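PDB 1I9Z: phosphatidylinositol phosphate phosphatase from Schizosaccharomyces pombe, which removes the 5-phosphate from soluble and lipid inositol polyphosphates, including phosphatidylinositol 4,5-bisphosphate, through this catalytic domain of a synaptojanin-like protein. Local coordinates for residues Thr41-Glu44 with Asn45-Pro49; Ile117-Glu121 with Ser122-Ser126. All blocks are in the same frame, centred on the assembly; numbering follows the deposited sequence.

Contact 1: Thr41-Glu44 with Asn45-Pro49; sequences TKLE and NWLFP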
ATOM      1  N   THR A  41       9.145  18.613  -8.806  1.00 21.01           N
ATOM      2  CA  THR A  41       9.666  17.391  -9.391  1.00 21.57           C
ATOM      3  C   THR A  41      10.947  17.041  -8.652  1.00 20.50           C
ATOM      4  O   THR A  41      11.581  16.059  -8.971  1.00 23.67           O
ATOM      5  CB  THR A  41      10.070  17.592 -10.870  1.00 24.18           C
ATOM      6  OG1 THR A  41      10.960  18.718 -10.932  1.00 23.96           O
ATOM      7  CG2 THR A  41       8.845  17.932 -11.719  1.00 24.53           C
ATOM      8  N   LYS A  42      11.331  17.824  -7.668  1.00 21.06           N
ATOM      9  CA  LYS A  42      12.591  17.524  -6.975  1.00 23.17           C
ATOM     10  C   LYS A  42      12.330  16.466  -5.889  1.00 21.75           C
ATOM     11  O   LYS A  42      12.459  16.748  -4.702  1.00 21.99           O
ATOM     12  CB  LYS A  42      13.184  18.781  -6.325  1.00 25.83           C
ATOM     13  CG  LYS A  42      13.475  19.920  -7.310  1.00 31.37           C
ATOM     14  CD  LYS A  42      14.737  19.650  -8.053  1.00 37.96           C
ATOM     15  CE  LYS A  42      14.518  18.734  -9.235  1.00 41.80           C
ATOM     16  NZ  LYS A  42      15.684  18.834 -10.213  1.00 45.82           N
ATOM     17  N   LEU A  43      12.069  15.250  -6.351  1.00 21.23           N
ATOM     18  CA  LEU A  43      11.770  14.098  -5.472  1.00 19.93           C
ATOM     19  C   LEU A  43      12.637  12.908  -5.772  1.00 19.52           C
ATOM     20  O   LEU A  43      12.320  11.768  -5.400  1.00 20.31           O
ATOM     21  CB  LEU A  43      10.316  13.684  -5.737  1.00 17.96           C
ATOM     22  CG  LEU A  43       9.244  14.784  -5.745  1.00 19.81           C
ATOM     23  CD1 LEU A  43       7.891  14.203  -6.216  1.00 17.41           C
ATOM     24  CD2 LEU A  43       9.081  15.355  -4.311  1.00 18.83           C
ATOM     25  N   GLU A  44      13.736  13.108  -6.504  1.00 20.10           N
ATOM     26  CA  GLU A  44      14.551  11.951  -6.912  1.00 22.46           C
ATOM     27  C   GLU A  44      14.950  10.991  -5.776  1.00 21.52           C
ATOM     28  O   GLU A  44      14.964   9.771  -5.961  1.00 24.65           O
ATOM     29  CB  GLU A  44      15.845  12.460  -7.614  1.00 25.54           C
ATOM     30  CG  GLU A  44      15.639  13.711  -8.550  1.00 33.67           C
ATOM     31  CD  GLU A  44      15.131  15.061  -7.892  1.00 35.57           C
ATOM     32  OE1 GLU A  44      15.606  15.581  -6.816  1.00 35.64           O
ATOM     33  OE2 GLU A  44      14.213  15.635  -8.541  1.00 43.09           O
ATOM     34  N   ASN A  45      15.340  11.560  -4.655  1.00 22.63           N
ATOM     35  CA  ASN A  45      15.802  10.781  -3.483  1.00 24.39           C
ATOM     36  C   ASN A  45      14.689   9.917  -2.929  1.00 23.59           C
ATOM     37  O   ASN A  45      14.931   8.872  -2.290  1.00 23.37           O
ATOM     38  CB  ASN A  45      16.328  11.740  -2.396  1.00 26.87           C
ATOM     39  CG  ASN A  45      17.670  12.397  -2.806  1.00 32.04           C
ATOM     40  OD1 ASN A  45      18.109  13.428  -2.221  1.00 31.92           O
ATOM     41  ND2 ASN A  45      18.338  11.794  -3.831  1.00 32.27           N
ATOM     42  N   TRP A  46      13.463  10.338  -3.197  1.00 19.90           N
ATOM     43  CA  TRP A  46      12.323   9.579  -2.687  1.00 18.82           C
ATOM     44  C   TRP A  46      11.828   8.454  -3.614  1.00 18.12           C
ATOM     45  O   TRP A  46      11.638   7.300  -3.219  1.00 17.27           O
ATOM     46  CB  TRP A  46      11.210  10.589  -2.328  1.00 16.46           C
ATOM     47  CG  TRP A  46       9.871   9.949  -1.893  1.00 15.87           C
ATOM     48  CD1 TRP A  46       9.692   8.866  -1.071  1.00 17.13           C
ATOM     49  CD2 TRP A  46       8.566  10.428  -2.213  1.00 16.00           C
ATOM     50  NE1 TRP A  46       8.331   8.652  -0.834  1.00 15.52           N
ATOM     51  CE2 TRP A  46       7.619   9.603  -1.521  1.00 15.88           C
ATOM     52  CE3 TRP A  46       8.094  11.497  -3.010  1.00 15.54           C
ATOM     53  CZ2 TRP A  46       6.253   9.808  -1.618  1.00 14.88           C
ATOM     54  CZ3 TRP A  46       6.762  11.722  -3.119  1.00 15.73           C
ATOM     55  CH2 TRP A  46       5.812  10.889  -2.419  1.00 14.81           C
ATOM     56  N   LEU A  47      11.620   8.807  -4.879  1.00 19.23           N
ATOM     57  CA  LEU A  47      11.119   7.858  -5.843  1.00 19.74           C
ATOM     58  C   LEU A  47      12.159   6.977  -6.529  1.00 21.39           C
ATOM     59  O   LEU A  47      11.799   5.906  -7.041  1.00 20.14           O
ATOM     60  CB  LEU A  47      10.266   8.619  -6.889  1.00 20.83           C
ATOM     61  CG  LEU A  47       8.720   8.712  -6.689  1.00 25.27           C
ATOM     62  CD1 LEU A  47       8.237   8.438  -5.243  1.00 19.26           C
ATOM     63  CD2 LEU A  47       8.169  10.024  -7.223  1.00 23.09           C
ATOM     64  N   PHE A  48      13.440   7.401  -6.562  1.00 22.80           N
ATOM     65  CA  PHE A  48      14.494   6.543  -7.189  1.00 24.13           C
ATOM     66  C   PHE A  48      15.615   6.439  -6.139  1.00 26.67           C
ATOM     67  O   PHE A  48      16.777   6.798  -6.385  1.00 24.62           O
ATOM     68  CB  PHE A  48      15.002   7.247  -8.443  1.00 25.86           C
ATOM     69  CG  PHE A  48      13.890   7.642  -9.373  1.00 27.08           C
ATOM     70  CD1 PHE A  48      13.796   8.940  -9.845  1.00 30.13           C
ATOM     71  CD2 PHE A  48      12.998   6.676  -9.828  1.00 28.36           C
ATOM     72  CE1 PHE A  48      12.790   9.277 -10.805  1.00 30.84           C
ATOM     73  CE2 PHE A  48      12.007   6.977 -10.759  1.00 30.05           C
ATOM     74  CZ  PHE A  48      11.907   8.284 -11.245  1.00 33.03           C
ATOM     75  N   PRO A  49      15.263   5.962  -4.949  1.00 28.39           N
ATOM     76  CA  PRO A  49      16.222   5.846  -3.848  1.00 32.51           C
ATOM     77  C   PRO A  49      17.290   4.825  -3.970  1.00 36.66           C
ATOM     78  O   PRO A  49      18.379   4.992  -3.382  1.00 36.68           O
ATOM     79  CB  PRO A  49      15.333   5.522  -2.665  1.00 32.42           C
ATOM     80  CG  PRO A  49      14.371   4.503  -3.330  1.00 31.41           C
ATOM     81  CD  PRO A  49      13.998   5.262  -4.616  1.00 29.03           C
TER
HETATM   82  O   HOH W   1      15.649  14.394  -4.100  1.00 39.43           O
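Leu43 O receives the backbone N-H groups of both Trp46 and Leu47, closing the first turn of the short helix 44-47 with Leu43 at its N-cap position. The bond from Leu47 N to Leu43 O, 3.1 Å, is nearly straight at hydrogen (169°), whereas Trp46 N reaches the same oxygen at 2.9 Å from above the carbonyl plane, a shorter but more bent bond. One residue on, Phe48 N donates to Glu44 O at 2.9 Å, although Phe48 itself has already left helical geometry. Leu43, Trp46 and Leu47 make the apolar side of the turn; the first two lie side by side. With CG of Trp46 anti to its backbone N (chi1 175°), the indole turns back beside Leu43, whose CD1 meets the ring at its edge, 4.1 Å from Trp46 CZ3. Leu47 CD1 sits over the centre of one indole face, while Leu47 CD2 is 4.3 Å from Leu43 CD1. On the polar side the Glu44 chain bends at chi2 (62°), and a water bridges its carboxylate to the backbone: the water donates to Glu44 OE1 at 3.0 Å and accepts from Asn45 N at 2.9 Å. Glu44 OE2 also has a long salt bridge to Lys42 NZ. A hydrogen bond from Trp46 NE1 to Ile309 O and an edge-to-face stack with Tyr32 join the helix to strands 309-320 and 20-33; Leu47 packs on Phe28 and Ala30 of strand 20-33, while Leu43 and Phe48 touch Leu91 of helix 78-94.

Contact 2: Ile117-Glu121 with Ser122-Ser126; sequences IFCKE and SCLPS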
ATOM      1  N   ILE A 117      -1.769   5.986  -9.103  1.00 13.64           N
ATOM      2  CA  ILE A 117      -1.037   4.789  -9.499  1.00 14.14           C
ATOM      3  C   ILE A 117      -0.558   4.916 -10.961  1.00 17.04           C
ATOM      4  O   ILE A 117      -1.352   5.288 -11.854  1.00 15.84           O
ATOM      5  CB  ILE A 117      -1.961   3.543  -9.316  1.00 14.25           C
ATOM      6  CG1 ILE A 117      -2.287   3.344  -7.808  1.00 13.10           C
ATOM      7  CG2 ILE A 117      -1.194   2.257  -9.880  1.00 15.37           C
ATOM      8  CD1 ILE A 117      -3.068   2.036  -7.519  1.00 16.38           C
ATOM      9  N   PHE A 118       0.755   4.711 -11.157  1.00 16.75           N
ATOM     10  CA  PHE A 118       1.367   4.751 -12.482  1.00 19.39           C
ATOM     11  C   PHE A 118       1.930   3.381 -12.849  1.00 19.97           C
ATOM     12  O   PHE A 118       2.386   2.640 -11.967  1.00 22.15           O
ATOM     13  CB  PHE A 118       2.508   5.749 -12.508  1.00 22.00           C
ATOM     14  CG  PHE A 118       2.096   7.147 -12.197  1.00 25.45           C
ATOM     15  CD1 PHE A 118       2.016   7.592 -10.873  1.00 26.70           C
ATOM     16  CD2 PHE A 118       1.816   8.037 -13.233  1.00 27.96           C
ATOM     17  CE1 PHE A 118       1.658   8.913 -10.608  1.00 27.36           C
ATOM     18  CE2 PHE A 118       1.460   9.360 -12.950  1.00 29.21           C
ATOM     19  CZ  PHE A 118       1.385   9.772 -11.650  1.00 26.46           C
ATOM     20  N   CYS A 119       1.908   2.996 -14.115  1.00 19.78           N
ATOM     21  CA  CYS A 119       2.538   1.710 -14.482  1.00 19.84           C
ATOM     22  C   CYS A 119       3.247   1.914 -15.805  1.00 21.87           C
ATOM     23  O   CYS A 119       3.006   2.929 -16.519  1.00 19.11           O
ATOM     24  CB  CYS A 119       1.502   0.588 -14.626  1.00 20.54           C
ATOM     25  SG  CYS A 119       0.169   0.937 -15.805  1.00 21.04           S
ATOM     26  N   LYS A 120       4.133   0.975 -16.122  1.00 22.44           N
ATOM     27  CA  LYS A 120       4.814   1.038 -17.409  1.00 23.74           C
ATOM     28  C   LYS A 120       3.717   0.866 -18.475  1.00 23.86           C
ATOM     29  O   LYS A 120       2.750   0.124 -18.259  1.00 22.01           O
ATOM     30  CB  LYS A 120       5.788  -0.111 -17.519  1.00 25.03           C
ATOM     31  CG  LYS A 120       7.020   0.042 -16.676  1.00 22.62           C
ATOM     32  CD  LYS A 120       7.791  -1.315 -16.686  1.00 22.83           C
ATOM     33  CE  LYS A 120       9.195  -1.215 -16.066  1.00 25.00           C
ATOM     34  NZ  LYS A 120       9.802  -2.633 -16.081  1.00 27.23           N
ATOM     35  N   GLU A 121       3.852   1.530 -19.610  1.00 24.28           N
ATOM     36  CA  GLU A 121       2.856   1.315 -20.686  1.00 29.03           C
ATOM     37  C   GLU A 121       2.730  -0.161 -21.048  1.00 29.02           C
ATOM     38  O   GLU A 121       1.641  -0.661 -21.350  1.00 28.97           O
ATOM     39  CB  GLU A 121       3.241   2.111 -21.950  1.00 30.43           C
ATOM     40  CG  GLU A 121       3.022   3.582 -21.760  1.00 36.02           C
ATOM     41  CD  GLU A 121       2.923   4.395 -23.083  1.00 39.30           C
ATOM     42  OE1 GLU A 121       2.538   3.816 -24.119  1.00 39.99           O
ATOM     43  OE2 GLU A 121       3.204   5.626 -23.054  1.00 41.84           O
ATOM     44  N   SER A 122       3.854  -0.880 -20.988  1.00 30.07           N
ATOM     45  CA  SER A 122       3.852  -2.305 -21.315  1.00 30.41           C
ATOM     46  C   SER A 122       3.016  -3.152 -20.362  1.00 30.83           C
ATOM     47  O   SER A 122       2.647  -4.266 -20.692  1.00 30.86           O
ATOM     48  CB  SER A 122       5.287  -2.826 -21.348  1.00 32.72           C
ATOM     49  OG  SER A 122       5.949  -2.599 -20.110  1.00 32.24           O
ATOM     50  N   CYS A 123       2.702  -2.640 -19.174  1.00 28.48           N
ATOM     51  CA  CYS A 123       1.886  -3.411 -18.240  1.00 27.47           C
ATOM     52  C   CYS A 123       0.409  -3.238 -18.540  1.00 26.03           C
ATOM     53  O   CYS A 123      -0.429  -4.038 -18.127  1.00 24.85           O
ATOM     54  CB  CYS A 123       2.102  -2.923 -16.774  1.00 27.44           C
ATOM     55  SG  CYS A 123       3.701  -3.304 -16.135  1.00 34.55           S
ATOM     56  N   LEU A 124       0.064  -2.157 -19.224  1.00 26.84           N
ATOM     57  CA  LEU A 124      -1.357  -1.889 -19.438  1.00 27.14           C
ATOM     58  C   LEU A 124      -2.266  -3.002 -19.957  1.00 27.20           C
ATOM     59  O   LEU A 124      -3.377  -3.179 -19.454  1.00 26.85           O
ATOM     60  CB  LEU A 124      -1.526  -0.656 -20.318  1.00 28.82           C
ATOM     61  CG  LEU A 124      -1.630   0.684 -19.637  1.00 30.67           C
ATOM     62  CD1 LEU A 124      -1.977   1.709 -20.743  1.00 29.97           C
ATOM     63  CD2 LEU A 124      -2.719   0.651 -18.548  1.00 29.30           C
ATOM     64  N   PRO A 125      -1.824  -3.776 -20.963  1.00 27.23           N
ATOM     65  CA  PRO A 125      -2.701  -4.843 -21.463  1.00 27.82           C
ATOM     66  C   PRO A 125      -3.082  -5.860 -20.411  1.00 26.35           C
ATOM     67  O   PRO A 125      -4.108  -6.512 -20.544  1.00 25.74           O
ATOM     68  CB  PRO A 125      -1.875  -5.477 -22.586  1.00 29.33           C
ATOM     69  CG  PRO A 125      -1.042  -4.340 -23.094  1.00 28.89           C
ATOM     70  CD  PRO A 125      -0.622  -3.633 -21.812  1.00 27.93           C
ATOM     71  N   SER A 126      -2.278  -5.964 -19.351  1.00 25.14           N
ATOM     72  CA  SER A 126      -2.507  -6.949 -18.294  1.00 24.02           C
ATOM     73  C   SER A 126      -3.423  -6.426 -17.214  1.00 22.31           C
ATOM     74  O   SER A 126      -3.969  -7.206 -16.459  1.00 22.66           O
ATOM     75  CB  SER A 126      -1.177  -7.323 -17.586  1.00 25.70           C
ATOM     76  OG  SER A 126      -0.267  -8.021 -18.417  1.00 27.83           O
TER
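Cys123 N donates to Lys120 O over 2.9 Å, and the next N-H repeats the step, Leu124 N reaching Glu121 O at 3.0 Å. Both donors stand well above their carbonyl planes, 58° and 60° out, and the i to i+3 spacing is that of a 3-10 turn, which begins as the chain leaves strand 113-120. The residues Cys119 and Cys123 are both buried, but their sulfurs go to different partners. Cys119 holds SG between its backbone N and carbonyl carbon (chi1 56°), which brings Cys119 SG to 4.0 Å from Leu124 CD2, while Cys119 CB lies 4.2 Å from Cys123 CB. The two cysteines thus meet through their methylene groups, with no disulfide between them. Cys123 SG lies instead toward Lys120, 4.1 Å from Lys120 CB. Ser122 OG rests against the root of the same lysine, 3.6 Å from Lys120 CB, and that chain then runs on extended to a salt bridge between Lys120 NZ and Asp56. Leu124 CB packs close to Glu121 O at 3.3 Å, and Pro125 CD approaches the same oxygen. Backbone bonds from Cys119 to Val103 and from Lys120 to Asp56 keep the end of the strand in its sheet, while Cys123 touches Tyr155 of strand 147-155 and Leu124 touches Leu105. No polar side-chain bond crosses between the two segments, so the shape of this link toward strand 127-136 rests on its backbone bonds, to which the side chains add apolar and sulfur contacts, and the lysine charge is paired outside the turn.

Overall arrangement
Both contacts are local turns at the borders of regular structure in the DNase I-like fold, their centres about 21 Å apart and their nearest atoms about 7 Å, without touching. Neither is wholly core: three of the seven touching residues are buried in contact 1 and two in contact 2. Contact 1 starts a helix and packs Trp46 and Leu47 against strand 20-33 and Leu43 against helix 78-94, whereas contact 2 follows the end of strand 113-120 and has smaller side-chain contacts, among them two cysteines. Both meet the six-stranded sheet, but contact 2 alone leads directly into the five-stranded sheet. A long lysine-glutamate bridge stays inside segment 41-44; the Lys120-Asp56 bridge reaches a residue beyond contact 2.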